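PDB 5V8K: p800 reaction center core protein from Heliobacterium modesticaldum, which pairs with a second copy to form a homodimeric photosynthetic reaction centre that carries bacteriochlorophylls and a [4Fe-4S] cluster and probably drives light-induced electron transfer. Local coordinates for residues G233-S241 against A252-A263; I276-H284 against L437-S448. All coordinates share one frame; numbering follows the deposited sequence.

Contact 1 of 2, residues G233-S241 against A252-A263; sequences GFMREYAVS and AQSNPGLLVKQA. With GBF (Bacteriochlorophyll g), chain V.
Met-235 lies along the start of helix 258-291, its CB 3.6 Å from Val-260 CG2 and its sulfur further along, where SD comes within 4.0 Å of Ala-263 CB. With CG beside the backbone N and anti to the carbonyl carbon (chi1 -83°), the chain runs out extended and then bends at its last torsion, bringing CE 3.6 Å from O1D of the bacteriochlorophyll g. Phe-234 meets the same ester from its ring edge, with the ester oxygen O2D in the ring plane. About a turn further along helix 234-240, the edge of the Tyr-238 ring meets Leu-259 CD1, which lies near the ring plane and 3.8 Å from Tyr-238 CD2. Small side chains close the far end: Ala-239 CB and Ala-252 CB are 3.6 Å apart, and Val-240 CG1 leans on the same methyl. Arg-236 contributes its aliphatic part, CG resting against the carbonyl oxygen of Pro-256 and running side by side with Val-260, while its NE bonds to Gln-226.

No direct hydrogen bond joins the segments; two waters bridge them. One donates to Met-235 O and Pro-256 O and accepts from Leu-259 N, 2.9 Å away; the other donates to Arg-236 O and again to Pro-256 O. Behind this shell, Gly-257 occupies the N-cap position of helix 258-291, within a type I turn from Asn-255 to Leu-258. Lys-261 NZ, 3.0 Å from Asn-255 OD1, ties the turn to the helix and also forms a salt bridge with Asp-460, a calcium-binding residue.

The chemistry is thus that of an apolar seam stitched by water: Pro-256 O takes two water protons and Leu-259 N is satisfied at the helix start, while the Met-235 end runs, with Phe-234, into the bacteriochlorophyll g pocket.

Contact 2 of 2, residues I276-H284 against L437-S448; sequences IGGVFHGAH and LVDQFYLAIFFS. With GBF (Bacteriochlorophyll g), chain B.
Ile-276 wedges its two branches among Phe-441, Ala-444 and Ile-445 of helix 437-447 and Ser-448 just beyond it. CG2, placed anti to the backbone N by a chi1 of -67°, lies 3.7 Å from both Phe-441 CD1 and Ile-445 CD1, while Ile-276 CD1 comes to 3.8 Å from Ser-448 CB. Phe-280 CB meets Phe-441 CD1, and the two rings stand obliquely, their centroids 5.4 Å apart and planes at 56°. Leu-437 lies between the Phe-280 ring, crossed at about a right angle, and Ala-283 CB, 3.7 Å from Leu-437 CD2. Packing thins at His-284, whose CA is 7.6 Å from Leu-437 CA. Every touching residue is buried, with no solvent side: pigment fills one flank, and lipid lies against Phe-441 and Ile-445.

Methyl CMD of the bacteriochlorophyll g sits over one face of each phenylalanine ring. His-281 turns away from helix 437-447 and binds the magnesium through NE2 at 2.4 Å, its ND1 held by Glu-201, which also bonds to His-284. These nearly antiparallel segments (163°), with Phe-280 and Phe-441 packed around CMD at the macrocycle rim, form an axial-histidine bacteriochlorophyll site in predicted transmembrane helices, consistent with the PsaA/PsaB family.

Contact 1 and contact 2 share a single long element, helix 258-291: residues 252-263 contain its first turns and residues 276-284 a later part. Along the chain they come in series, contact 1 joining neighbouring segments and contact 2 bringing back helix 437-447 from more than 150 residues away. Their centres are 34 Å apart, on opposite sides of the chain's centre, and their nearest atoms remain about 15 Å apart. One helix thus links a water-bridged junction near the calcium site to a pigment-lined pairing within the predicted transmembrane span. Each contact borders a different bacteriochlorophyll g, an example of packing and pigment binding sharing the same residues.

Contact 1 of 2, residues G233-S241 against A252-A263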
loop_
_atom_site.group_PDB
_atom_site.type_symbol
_atom_site.label_atom_id
_atom_site.label_comp_id
_atom_site.label_asym_id
_atom_site.label_seq_id
_atom_site.Cartn_x
_atom_site.Cartn_y
_atom_site.Cartn_z
ATOM N N GLY A 233 9.614 32.893 -13.139
ATOM C CA GLY A 233 9.749 33.598 -11.868
ATOM C C GLY A 233 8.538 34.435 -11.485
ATOM O O GLY A 233 8.474 34.939 -10.351
ATOM N N PHE A 234 7.578 34.608 -12.392
ATOM C CA PHE A 234 6.416 35.397 -12.003
ATOM C C PHE A 234 5.630 34.684 -10.918
ATOM O O PHE A 234 4.917 35.328 -10.158
ATOM C CB PHE A 234 5.523 35.704 -13.215
ATOM C CG PHE A 234 4.771 34.506 -13.761
ATOM C CD1 PHE A 234 3.516 34.186 -13.250
ATOM C CD2 PHE A 234 5.305 33.717 -14.788
ATOM C CE1 PHE A 234 2.800 33.122 -13.713
ATOM C CE2 PHE A 234 4.572 32.609 -15.300
ATOM C CZ PHE A 234 3.323 32.303 -14.755
ATOM N N MET A 235 5.782 33.372 -10.807
ATOM C CA MET A 235 5.098 32.620 -9.757
ATOM C C MET A 235 5.774 32.788 -8.405
ATOM O O MET A 235 5.088 32.750 -7.379
ATOM C CB MET A 235 5.023 31.141 -10.130
ATOM C CG MET A 235 3.872 30.788 -11.052
ATOM S SD MET A 235 3.946 29.039 -11.536
ATOM C CE MET A 235 5.028 29.074 -12.971
ATOM N N ARG A 236 7.091 33.007 -8.374
ATOM C CA ARG A 236 7.752 33.379 -7.119
ATOM C C ARG A 236 7.318 34.775 -6.682
ATOM O O ARG A 236 6.977 34.996 -5.517
ATOM C CB ARG A 236 9.284 33.353 -7.256
ATOM C CG ARG A 236 9.949 31.990 -7.398
ATOM C CD ARG A 236 11.501 32.133 -7.405
ATOM N NE ARG A 236 11.975 32.820 -8.607
ATOM C CZ ARG A 236 12.411 34.078 -8.653
ATOM N NH1 ARG A 236 12.479 34.805 -7.551
ATOM N NH2 ARG A 236 12.788 34.611 -9.811
ATOM N N GLU A 237 7.357 35.732 -7.609
ATOM C CA GLU A 237 7.066 37.126 -7.276
ATOM C C GLU A 237 5.624 37.305 -6.845
ATOM O O GLU A 237 5.347 37.988 -5.863
ATOM C CB GLU A 237 7.359 38.011 -8.482
ATOM C CG GLU A 237 8.813 38.007 -8.909
ATOM C CD GLU A 237 9.597 39.095 -8.277
ATOM O OE1 GLU A 237 10.417 38.747 -7.397
ATOM O OE2 GLU A 237 9.389 40.279 -8.657
ATOM N N TYR A 238 4.684 36.705 -7.577
ATOM C CA TYR A 238 3.289 36.841 -7.193
ATOM C C TYR A 238 3.067 36.424 -5.739
ATOM O O TYR A 238 2.395 37.126 -4.971
ATOM C CB TYR A 238 2.385 36.043 -8.143
ATOM C CG TYR A 238 1.015 35.870 -7.587
ATOM C CD1 TYR A 238 0.129 36.928 -7.554
ATOM C CD2 TYR A 238 0.633 34.674 -7.026
ATOM C CE1 TYR A 238 -1.140 36.788 -6.989
ATOM C CE2 TYR A 238 -0.614 34.515 -6.467
ATOM C CZ TYR A 238 -1.505 35.567 -6.464
ATOM O OH TYR A 238 -2.751 35.428 -5.892
ATOM N N ALA A 239 3.652 35.296 -5.333
ATOM C CA ALA A 239 3.374 34.732 -4.007
ATOM C C ALA A 239 3.850 35.617 -2.875
ATOM O O ALA A 239 3.402 35.420 -1.746
ATOM C CB ALA A 239 4.011 33.340 -3.832
ATOM N N VAL A 240 4.729 36.587 -3.134
ATOM C CA VAL A 240 5.126 37.555 -2.119
ATOM C C VAL A 240 4.770 38.996 -2.516
ATOM O O VAL A 240 5.222 39.936 -1.878
ATOM C CB VAL A 240 6.626 37.432 -1.782
ATOM C CG1 VAL A 240 6.932 36.061 -1.167
ATOM C CG2 VAL A 240 7.485 37.652 -3.024
ATOM N N SER A 241 3.947 39.186 -3.542
ATOM C CA SER A 241 3.575 40.525 -3.974
ATOM C C SER A 241 2.493 41.089 -3.058
ATOM O O SER A 241 2.006 40.421 -2.148
ATOM C CB SER A 241 3.075 40.502 -5.407
ATOM O OG SER A 241 1.819 39.847 -5.439
ATOM N N ALA A 252 5.282 31.077 1.141
ATOM C CA ALA A 252 6.291 31.378 0.132
ATOM C C ALA A 252 7.586 31.905 0.747
ATOM O O ALA A 252 8.661 31.753 0.160
ATOM C CB ALA A 252 5.736 32.390 -0.871
ATOM N N GLN A 253 7.530 32.512 1.920
ATOM C CA GLN A 253 8.763 33.049 2.475
ATOM C C GLN A 253 9.702 31.945 2.946
ATOM O O GLN A 253 10.925 32.104 2.877
ATOM C CB GLN A 253 8.436 34.025 3.596
ATOM C CG GLN A 253 8.168 35.412 3.030
ATOM C CD GLN A 253 7.442 36.348 3.963
ATOM O OE1 GLN A 253 7.161 37.490 3.584
ATOM N NE2 GLN A 253 7.127 35.890 5.178
ATOM N N SER A 254 9.165 30.825 3.406
ATOM C CA SER A 254 9.987 29.672 3.705
ATOM C C SER A 254 10.080 28.701 2.532
ATOM O O SER A 254 10.866 27.753 2.592
ATOM C CB SER A 254 9.428 28.966 4.941
ATOM O OG SER A 254 8.097 28.555 4.728
ATOM N N ASN A 255 9.315 28.926 1.467
ATOM C CA ASN A 255 9.270 28.031 0.309
ATOM C C ASN A 255 9.044 28.863 -0.942
ATOM O O ASN A 255 7.945 28.863 -1.516
ATOM C CB ASN A 255 8.187 26.975 0.476
ATOM C CG ASN A 255 8.226 25.931 -0.589
ATOM O OD1 ASN A 255 9.022 25.977 -1.527
ATOM N ND2 ASN A 255 7.324 24.997 -0.482
ATOM N N PRO A 256 10.094 29.558 -1.420
ATOM C CA PRO A 256 9.901 30.556 -2.486
ATOM C C PRO A 256 9.340 29.985 -3.767
ATOM O O PRO A 256 8.504 30.635 -4.416
ATOM C CB PRO A 256 11.316 31.118 -2.708
ATOM C CG PRO A 256 12.123 30.644 -1.584
ATOM C CD PRO A 256 11.517 29.396 -1.086
ATOM N N GLY A 257 9.774 28.773 -4.152
ATOM C CA GLY A 257 9.292 28.137 -5.362
ATOM C C GLY A 257 7.945 27.462 -5.258
ATOM O O GLY A 257 7.576 26.728 -6.179
ATOM N N LEU A 258 7.193 27.703 -4.174
ATOM C CA LEU A 258 5.935 27.003 -3.916
ATOM C C LEU A 258 5.108 26.804 -5.176
ATOM O O LEU A 258 4.813 25.671 -5.566
ATOM C CB LEU A 258 5.109 27.754 -2.870
ATOM C CG LEU A 258 3.777 27.115 -2.453
ATOM C CD1 LEU A 258 3.966 25.892 -1.574
ATOM C CD2 LEU A 258 2.921 28.164 -1.756
ATOM N N LEU A 259 4.694 27.910 -5.813
ATOM C CA LEU A 259 3.756 27.801 -6.925
ATOM C C LEU A 259 4.439 27.262 -8.171
ATOM O O LEU A 259 3.812 26.536 -8.945
ATOM C CB LEU A 259 3.112 29.147 -7.241
ATOM C CG LEU A 259 2.354 29.822 -6.100
ATOM C CD1 LEU A 259 1.743 31.111 -6.588
ATOM C CD2 LEU A 259 1.262 28.872 -5.569
ATOM N N VAL A 260 5.713 27.610 -8.370
ATOM C CA VAL A 260 6.446 27.063 -9.502
ATOM C C VAL A 260 6.450 25.532 -9.423
ATOM O O VAL A 260 6.225 24.833 -10.414
ATOM C CB VAL A 260 7.877 27.612 -9.550
ATOM C CG1 VAL A 260 8.578 27.112 -10.814
ATOM C CG2 VAL A 260 7.909 29.111 -9.497
ATOM N N LYS A 261 6.741 24.995 -8.249
ATOM C CA LYS A 261 6.807 23.545 -8.122
ATOM C C LYS A 261 5.440 22.884 -8.245
ATOM O O LYS A 261 5.375 21.730 -8.678
ATOM C CB LYS A 261 7.506 23.173 -6.820
ATOM C CG LYS A 261 8.949 23.512 -6.895
ATOM C CD LYS A 261 9.701 23.213 -5.632
ATOM C CE LYS A 261 9.360 24.158 -4.562
ATOM N NZ LYS A 261 10.063 23.850 -3.303
ATOM N N GLN A 262 4.346 23.589 -7.940
ATOM C CA GLN A 262 3.021 23.043 -8.245
ATOM C C GLN A 262 2.812 22.942 -9.752
ATOM O O GLN A 262 2.330 21.917 -10.255
ATOM C CB GLN A 262 1.920 23.890 -7.616
ATOM C CG GLN A 262 1.785 23.698 -6.121
ATOM C CD GLN A 262 0.949 24.797 -5.436
ATOM O OE1 GLN A 262 0.012 25.337 -6.014
ATOM N NE2 GLN A 262 1.272 25.089 -4.198
ATOM N N ALA A 263 3.219 23.966 -10.493
ATOM C CA ALA A 263 3.115 23.914 -11.944
ATOM C C ALA A 263 3.991 22.812 -12.519
ATOM O O ALA A 263 3.614 22.136 -13.485
ATOM C CB ALA A 263 3.517 25.242 -12.546
HETATM MG MG GBF V . 0.718 24.163 -19.494
HETATM C CHA GBF V . 1.074 27.270 -17.879
HETATM C CHB GBF V . -2.040 23.644 -17.729
HETATM C CHC GBF V . 0.099 21.693 -21.763
HETATM C CHD GBF V . 3.333 25.345 -21.691
HETATM N NA GBF V . -0.268 25.203 -18.091
HETATM C C1A GBF V . -0.059 26.374 -17.474
HETATM C C2A GBF V . -0.985 26.824 -16.358
HETATM C C3A GBF V . -1.796 25.544 -16.210
HETATM C C4A GBF V . -1.334 24.749 -17.415
HETATM C CMA GBF V . -1.488 24.751 -14.960
HETATM C CAA GBF V . -1.886 28.049 -16.599
HETATM C CBA GBF V . -2.859 27.907 -17.764
HETATM C CGA GBF V . -2.243 28.320 -19.057
HETATM O O1A GBF V . -1.436 29.231 -19.078
HETATM O O2A GBF V . -2.569 27.604 -20.276
HETATM N NB GBF V . -0.819 22.870 -19.725
HETATM C C1B GBF V . -1.827 22.699 -18.865
HETATM C C2B GBF V . -2.568 21.589 -19.295
HETATM C C3B GBF V . -1.955 21.084 -20.427
HETATM C C4B GBF V . -0.852 21.907 -20.650
HETATM C CMB GBF V . -3.816 21.044 -18.649
HETATM C CAB GBF V . -2.362 19.907 -21.243
HETATM C CBB GBF V . -3.250 18.969 -20.978
HETATM N NC GBF V . 1.573 23.637 -21.274
HETATM C C1C GBF V . 1.209 22.624 -22.053
HETATM C C2C GBF V . 1.863 22.241 -23.336
HETATM C C3C GBF V . 2.722 23.408 -23.188
HETATM C C4C GBF V . 2.567 24.146 -22.020
HETATM C CMC GBF V . 2.623 20.943 -23.058
HETATM C CAC GBF V . 3.731 23.767 -24.196
HETATM C CBC GBF V . 3.898 22.953 -25.459
HETATM N ND GBF V . 1.897 25.785 -19.832
HETATM C C1D GBF V . 2.907 26.193 -20.582
HETATM C C2D GBF V . 3.742 27.540 -20.324
HETATM C C3D GBF V . 2.890 27.808 -19.246
HETATM C C4D GBF V . 1.844 26.863 -18.965
HETATM C CMD GBF V . 4.913 28.202 -20.992
HETATM C CAD GBF V . 2.763 28.880 -18.222
HETATM O OBD GBF V . 3.344 30.005 -18.004
HETATM C CBD GBF V . 1.517 28.616 -17.438
HETATM C CGD GBF V . 1.734 28.665 -15.963
HETATM O O1D GBF V . 2.614 28.065 -15.399
HETATM O O2D GBF V . 0.846 29.428 -15.143
HETATM C CED GBF V . 1.056 29.464 -13.732
HETATM C C1 GBF V . -2.145 28.168 -21.523
HETATM C C2 GBF V . -2.632 27.363 -22.721
HETATM C C3 GBF V . -1.994 26.248 -23.121
HETATM C C4 GBF V . -0.765 25.812 -22.380
HETATM C C5 GBF V . -2.433 25.415 -24.314
HETATM C C6 GBF V . -3.937 25.469 -24.605
HETATM C C7 GBF V . -4.256 24.949 -25.997
HETATM C C8 GBF V . -5.489 24.516 -26.330
HETATM C C9 GBF V . -6.591 24.527 -25.323
HETATM C C10 GBF V . -5.813 24.028 -27.719
HETATM C C11 GBF V . -5.202 22.663 -27.938
HETATM C C12 GBF V . -4.911 22.530 -29.405
HETATM C C13 GBF V . -4.048 21.616 -29.859
HETATM C C14 GBF V . -3.349 20.672 -28.910
HETATM C C15 GBF V . -3.810 21.523 -31.348
HETATM O O HOH W 1 6.134 30.439 -5.845
HETATM O O HOH W 2 8.072 33.393 -3.791
#

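Contact 2 of 2, residues I276-H284 against L437-S448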
loop_
_atom_site.group_PDB
_atom_site.type_symbol
_atom_site.label_atom_id
_atom_site.label_comp_id
_atom_site.label_asym_id
_atom_site.label_seq_id
_atom_site.Cartn_x
_atom_site.Cartn_y
_atom_site.Cartn_z
ATOM N N ILE A 276 2.694 7.880 -22.192
ATOM C CA ILE A 276 2.259 6.499 -22.114
ATOM C C ILE A 276 0.978 6.307 -22.901
ATOM O O ILE A 276 0.842 5.333 -23.637
ATOM C CB ILE A 276 2.116 6.079 -20.644
ATOM C CG1 ILE A 276 3.503 6.069 -19.997
ATOM C CG2 ILE A 276 1.427 4.718 -20.537
ATOM C CD1 ILE A 276 3.513 5.990 -18.490
ATOM N N GLY A 277 0.023 7.237 -22.779
ATOM C CA GLY A 277 -1.189 7.143 -23.574
ATOM C C GLY A 277 -0.945 7.323 -25.054
ATOM O O GLY A 277 -1.617 6.702 -25.877
ATOM N N GLY A 278 0.009 8.169 -25.425
ATOM C CA GLY A 278 0.346 8.295 -26.833
ATOM C C GLY A 278 0.934 7.020 -27.398
ATOM O O GLY A 278 0.589 6.594 -28.509
ATOM N N VAL A 279 1.844 6.397 -26.649
ATOM C CA VAL A 279 2.424 5.131 -27.088
ATOM C C VAL A 279 1.348 4.052 -27.165
ATOM O O VAL A 279 1.354 3.218 -28.079
ATOM C CB VAL A 279 3.591 4.739 -26.159
ATOM C CG1 VAL A 279 4.092 3.314 -26.442
ATOM C CG2 VAL A 279 4.731 5.736 -26.362
ATOM N N PHE A 280 0.399 4.053 -26.222
ATOM C CA PHE A 280 -0.706 3.104 -26.307
ATOM C C PHE A 280 -1.469 3.257 -27.626
ATOM O O PHE A 280 -1.804 2.261 -28.273
ATOM C CB PHE A 280 -1.654 3.275 -25.119
ATOM C CG PHE A 280 -3.035 2.736 -25.394
ATOM C CD1 PHE A 280 -3.304 1.381 -25.291
ATOM C CD2 PHE A 280 -4.039 3.583 -25.811
ATOM C CE1 PHE A 280 -4.566 0.886 -25.582
ATOM C CE2 PHE A 280 -5.295 3.100 -26.104
ATOM C CZ PHE A 280 -5.562 1.748 -25.995
ATOM N N HIS A 281 -1.753 4.497 -28.046
ATOM C CA HIS A 281 -2.454 4.698 -29.315
ATOM C C HIS A 281 -1.628 4.258 -30.519
ATOM O O HIS A 281 -2.179 3.741 -31.493
ATOM C CB HIS A 281 -2.854 6.154 -29.472
ATOM C CG HIS A 281 -4.106 6.483 -28.748
ATOM N ND1 HIS A 281 -5.307 5.890 -29.061
ATOM C CD2 HIS A 281 -4.343 7.296 -27.695
ATOM C CE1 HIS A 281 -6.234 6.324 -28.231
ATOM N NE2 HIS A 281 -5.672 7.183 -27.395
ATOM N N GLY A 282 -0.328 4.527 -30.519
ATOM C CA GLY A 282 0.476 4.103 -31.644
ATOM C C GLY A 282 0.513 2.590 -31.731
ATOM O O GLY A 282 0.341 2.011 -32.801
ATOM N N ALA A 283 0.699 1.941 -30.582
ATOM C CA ALA A 283 0.686 0.486 -30.507
ATOM C C ALA A 283 -0.662 -0.072 -30.938
ATOM O O ALA A 283 -0.731 -1.101 -31.619
ATOM C CB ALA A 283 1.015 0.041 -29.067
ATOM N N HIS A 284 -1.747 0.568 -30.523
ATOM C CA HIS A 284 -3.066 0.104 -30.929
ATOM C C HIS A 284 -3.254 0.254 -32.433
ATOM O O HIS A 284 -3.853 -0.610 -33.084
ATOM C CB HIS A 284 -4.160 0.866 -30.176
ATOM C CG HIS A 284 -5.525 0.401 -30.525
ATOM N ND1 HIS A 284 -6.385 1.151 -31.294
ATOM C CD2 HIS A 284 -6.156 -0.770 -30.279
ATOM C CE1 HIS A 284 -7.501 0.470 -31.488
ATOM N NE2 HIS A 284 -7.385 -0.703 -30.894
ATOM N N LEU A 437 -2.456 -5.754 -24.727
ATOM C CA LEU A 437 -1.947 -4.411 -24.977
ATOM C C LEU A 437 -2.422 -3.417 -23.910
ATOM O O LEU A 437 -1.602 -2.698 -23.307
ATOM C CB LEU A 437 -2.365 -3.992 -26.401
ATOM C CG LEU A 437 -2.112 -2.617 -27.056
ATOM C CD1 LEU A 437 -3.220 -1.750 -26.761
ATOM C CD2 LEU A 437 -0.914 -1.880 -26.550
ATOM N N VAL A 438 -3.729 -3.402 -23.608
ATOM C CA VAL A 438 -4.221 -2.397 -22.662
ATOM C C VAL A 438 -3.710 -2.700 -21.246
ATOM O O VAL A 438 -3.466 -1.783 -20.449
ATOM C CB VAL A 438 -5.766 -2.266 -22.723
ATOM C CG1 VAL A 438 -6.490 -3.415 -21.997
ATOM C CG2 VAL A 438 -6.172 -0.954 -22.163
ATOM N N ASP A 439 -3.494 -3.972 -20.920
ATOM C CA ASP A 439 -3.035 -4.292 -19.575
ATOM C C ASP A 439 -1.566 -3.892 -19.387
ATOM O O ASP A 439 -1.163 -3.524 -18.286
ATOM C CB ASP A 439 -3.280 -5.773 -19.299
ATOM C CG ASP A 439 -4.783 -6.116 -19.174
ATOM O OD1 ASP A 439 -5.612 -5.193 -18.922
ATOM O OD2 ASP A 439 -5.143 -7.308 -19.321
ATOM N N GLN A 440 -0.788 -3.852 -20.470
ATOM C CA GLN A 440 0.559 -3.291 -20.404
ATOM C C GLN A 440 0.528 -1.763 -20.352
ATOM O O GLN A 440 1.428 -1.142 -19.776
ATOM C CB GLN A 440 1.399 -3.764 -21.590
ATOM C CG GLN A 440 1.713 -5.257 -21.579
ATOM C CD GLN A 440 2.562 -5.651 -20.372
ATOM O OE1 GLN A 440 3.619 -5.062 -20.108
ATOM N NE2 GLN A 440 2.082 -6.621 -19.613
ATOM N N PHE A 441 -0.479 -1.138 -20.962
ATOM C CA PHE A 441 -0.692 0.291 -20.754
ATOM C C PHE A 441 -0.857 0.616 -19.274
ATOM O O PHE A 441 -0.189 1.508 -18.751
ATOM C CB PHE A 441 -1.907 0.773 -21.545
ATOM C CG PHE A 441 -2.445 2.091 -21.049
ATOM C CD1 PHE A 441 -1.830 3.264 -21.397
ATOM C CD2 PHE A 441 -3.510 2.126 -20.187
ATOM C CE1 PHE A 441 -2.288 4.475 -20.931
ATOM C CE2 PHE A 441 -3.997 3.350 -19.673
ATOM C CZ PHE A 441 -3.385 4.535 -20.052
ATOM N N TYR A 442 -1.750 -0.098 -18.577
ATOM C CA TYR A 442 -1.927 0.147 -17.146
ATOM C C TYR A 442 -0.618 -0.039 -16.406
ATOM O O TYR A 442 -0.317 0.710 -15.465
ATOM C CB TYR A 442 -2.982 -0.781 -16.539
ATOM C CG TYR A 442 -4.333 -0.746 -17.164
ATOM C CD1 TYR A 442 -4.967 0.454 -17.453
ATOM C CD2 TYR A 442 -4.990 -1.920 -17.485
ATOM C CE1 TYR A 442 -6.185 0.475 -18.050
ATOM C CE2 TYR A 442 -6.255 -1.909 -18.088
ATOM C CZ TYR A 442 -6.857 -0.688 -18.356
ATOM O OH TYR A 442 -8.097 -0.625 -19.005
ATOM N N LEU A 443 0.145 -1.098 -16.761
ATOM C CA LEU A 443 1.346 -1.394 -16.010
ATOM C C LEU A 443 2.369 -0.283 -16.198
ATOM O O LEU A 443 3.100 0.060 -15.267
ATOM C CB LEU A 443 1.914 -2.774 -16.447
ATOM C CG LEU A 443 3.080 -3.385 -15.676
ATOM C CD1 LEU A 443 2.722 -3.538 -14.179
ATOM C CD2 LEU A 443 3.548 -4.734 -16.225
ATOM N N ALA A 444 2.437 0.300 -17.392
ATOM C CA ALA A 444 3.353 1.419 -17.576
ATOM C C ALA A 444 2.938 2.616 -16.713
ATOM O O ALA A 444 3.793 3.291 -16.120
ATOM C CB ALA A 444 3.445 1.787 -19.048
ATOM N N ILE A 445 1.627 2.853 -16.572
ATOM C CA ILE A 445 1.147 3.908 -15.677
ATOM C C ILE A 445 1.632 3.659 -14.251
ATOM O O ILE A 445 2.094 4.575 -13.571
ATOM C CB ILE A 445 -0.388 4.009 -15.730
ATOM C CG1 ILE A 445 -0.886 4.425 -17.145
ATOM C CG2 ILE A 445 -0.887 4.965 -14.651
ATOM C CD1 ILE A 445 -0.496 5.873 -17.557
ATOM N N PHE A 446 1.476 2.422 -13.767
ATOM C CA PHE A 446 1.952 2.030 -12.435
ATOM C C PHE A 446 3.450 2.271 -12.297
ATOM O O PHE A 446 3.913 2.858 -11.314
ATOM C CB PHE A 446 1.692 0.533 -12.179
ATOM C CG PHE A 446 0.277 0.179 -11.824
ATOM C CD1 PHE A 446 -0.326 0.709 -10.708
ATOM C CD2 PHE A 446 -0.426 -0.735 -12.588
ATOM C CE1 PHE A 446 -1.671 0.358 -10.368
ATOM C CE2 PHE A 446 -1.757 -1.089 -12.282
ATOM C CZ PHE A 446 -2.377 -0.528 -11.163
ATOM N N PHE A 447 4.230 1.730 -13.237
ATOM C CA PHE A 447 5.688 1.829 -13.187
ATOM C C PHE A 447 6.169 3.285 -13.246
ATOM O O PHE A 447 7.260 3.609 -12.749
ATOM C CB PHE A 447 6.297 1.037 -14.359
ATOM C CG PHE A 447 6.387 -0.490 -14.148
ATOM C CD1 PHE A 447 5.718 -1.138 -13.124
ATOM C CD2 PHE A 447 7.160 -1.249 -14.996
ATOM C CE1 PHE A 447 5.818 -2.535 -12.961
ATOM C CE2 PHE A 447 7.256 -2.649 -14.838
ATOM C CZ PHE A 447 6.584 -3.274 -13.807
ATOM N N SER A 448 5.384 4.166 -13.875
ATOM C CA SER A 448 5.811 5.556 -14.072
ATOM C C SER A 448 5.966 6.293 -12.758
ATOM O O SER A 448 6.605 7.348 -12.724
ATOM C CB SER A 448 4.833 6.318 -14.979
ATOM O OG SER A 448 3.623 6.656 -14.293
HETATM MG MG GBF B . -7.213 8.013 -25.709
HETATM C CHA GBF B . -9.331 5.185 -25.843
HETATM C CHB GBF B . -9.187 9.483 -27.928
HETATM C CHC GBF B . -5.555 10.934 -24.850
HETATM C CHD GBF B . -5.622 6.371 -22.962
HETATM N NA GBF B . -8.809 7.424 -26.750
HETATM C C1A GBF B . -9.634 6.374 -26.700
HETATM C C2A GBF B . -10.713 6.258 -27.744
HETATM C C3A GBF B . -10.406 7.500 -28.582
HETATM C C4A GBF B . -9.416 8.179 -27.681
HETATM C CMA GBF B . -9.772 7.174 -29.930
HETATM C CAA GBF B . -12.160 6.243 -27.262
HETATM C CBA GBF B . -12.468 7.414 -26.341
HETATM C CGA GBF B . -13.961 7.600 -26.176
HETATM O O1A GBF B . -14.742 7.115 -26.980
HETATM O O2A GBF B . -14.351 8.809 -25.491
HETATM N NB GBF B . -7.403 9.959 -26.297
HETATM C C1B GBF B . -8.198 10.387 -27.304
HETATM C C2B GBF B . -7.913 11.722 -27.596
HETATM C C3B GBF B . -6.901 12.120 -26.709
HETATM C C4B GBF B . -6.603 10.975 -25.930
HETATM C CMB GBF B . -8.641 12.541 -28.644
HETATM C CAB GBF B . -6.226 13.448 -26.599
HETATM C CBB GBF B . -6.260 14.490 -27.433
HETATM N NC GBF B . -5.817 8.491 -24.282
HETATM C C1C GBF B . -5.324 9.708 -24.025
HETATM C C2C GBF B . -4.484 10.044 -22.845
HETATM C C3C GBF B . -4.627 8.657 -22.388
HETATM C C4C GBF B . -5.336 7.800 -23.223
HETATM C CMC GBF B . -3.099 10.385 -23.369
HETATM C CAC GBF B . -4.037 8.146 -21.131
HETATM C CBC GBF B . -3.225 8.975 -20.175
HETATM N ND GBF B . -7.375 6.336 -24.599
HETATM C C1D GBF B . -6.715 5.683 -23.663
HETATM C C2D GBF B . -7.047 4.181 -23.209
HETATM C C3D GBF B . -8.050 4.163 -24.165
HETATM C C4D GBF B . -8.263 5.345 -24.943
HETATM C CMD GBF B . -6.445 3.216 -22.229
HETATM C CAD GBF B . -9.187 3.268 -24.471
HETATM O OBD GBF B . -9.376 2.031 -24.314
HETATM C CBD GBF B . -9.991 3.887 -25.574
HETATM C CGD GBF B . -9.859 3.074 -26.795
HETATM O O1D GBF B . -10.711 2.309 -27.203
HETATM O O2D GBF B . -8.664 3.250 -27.550
HETATM C CED GBF B . -8.321 2.201 -28.427
HETATM C C1 GBF B . -15.568 8.880 -24.753
HETATM C C2 GBF B . -15.659 10.238 -24.108
HETATM C C3 GBF B . -16.359 11.250 -24.655
HETATM C C4 GBF B . -17.110 11.049 -25.959
HETATM C C5 GBF B . -16.364 12.573 -23.909
HETATM C C6 GBF B . -17.662 13.336 -24.130
HETATM C C7 GBF B . -17.799 14.432 -23.095
HETATM C C8 GBF B . -18.930 14.646 -22.387
HETATM C C9 GBF B . -20.160 13.806 -22.599
HETATM C C10 GBF B . -19.029 15.769 -21.376
HETATM C C11 GBF B . -17.851 15.792 -20.412
HETATM C C12 GBF B . -17.548 17.220 -20.010
HETATM C C13 GBF B . -16.621 17.452 -19.075
HETATM C C14 GBF B . -15.919 16.280 -18.461
HETATM C C15 GBF B . -16.282 18.859 -18.638
#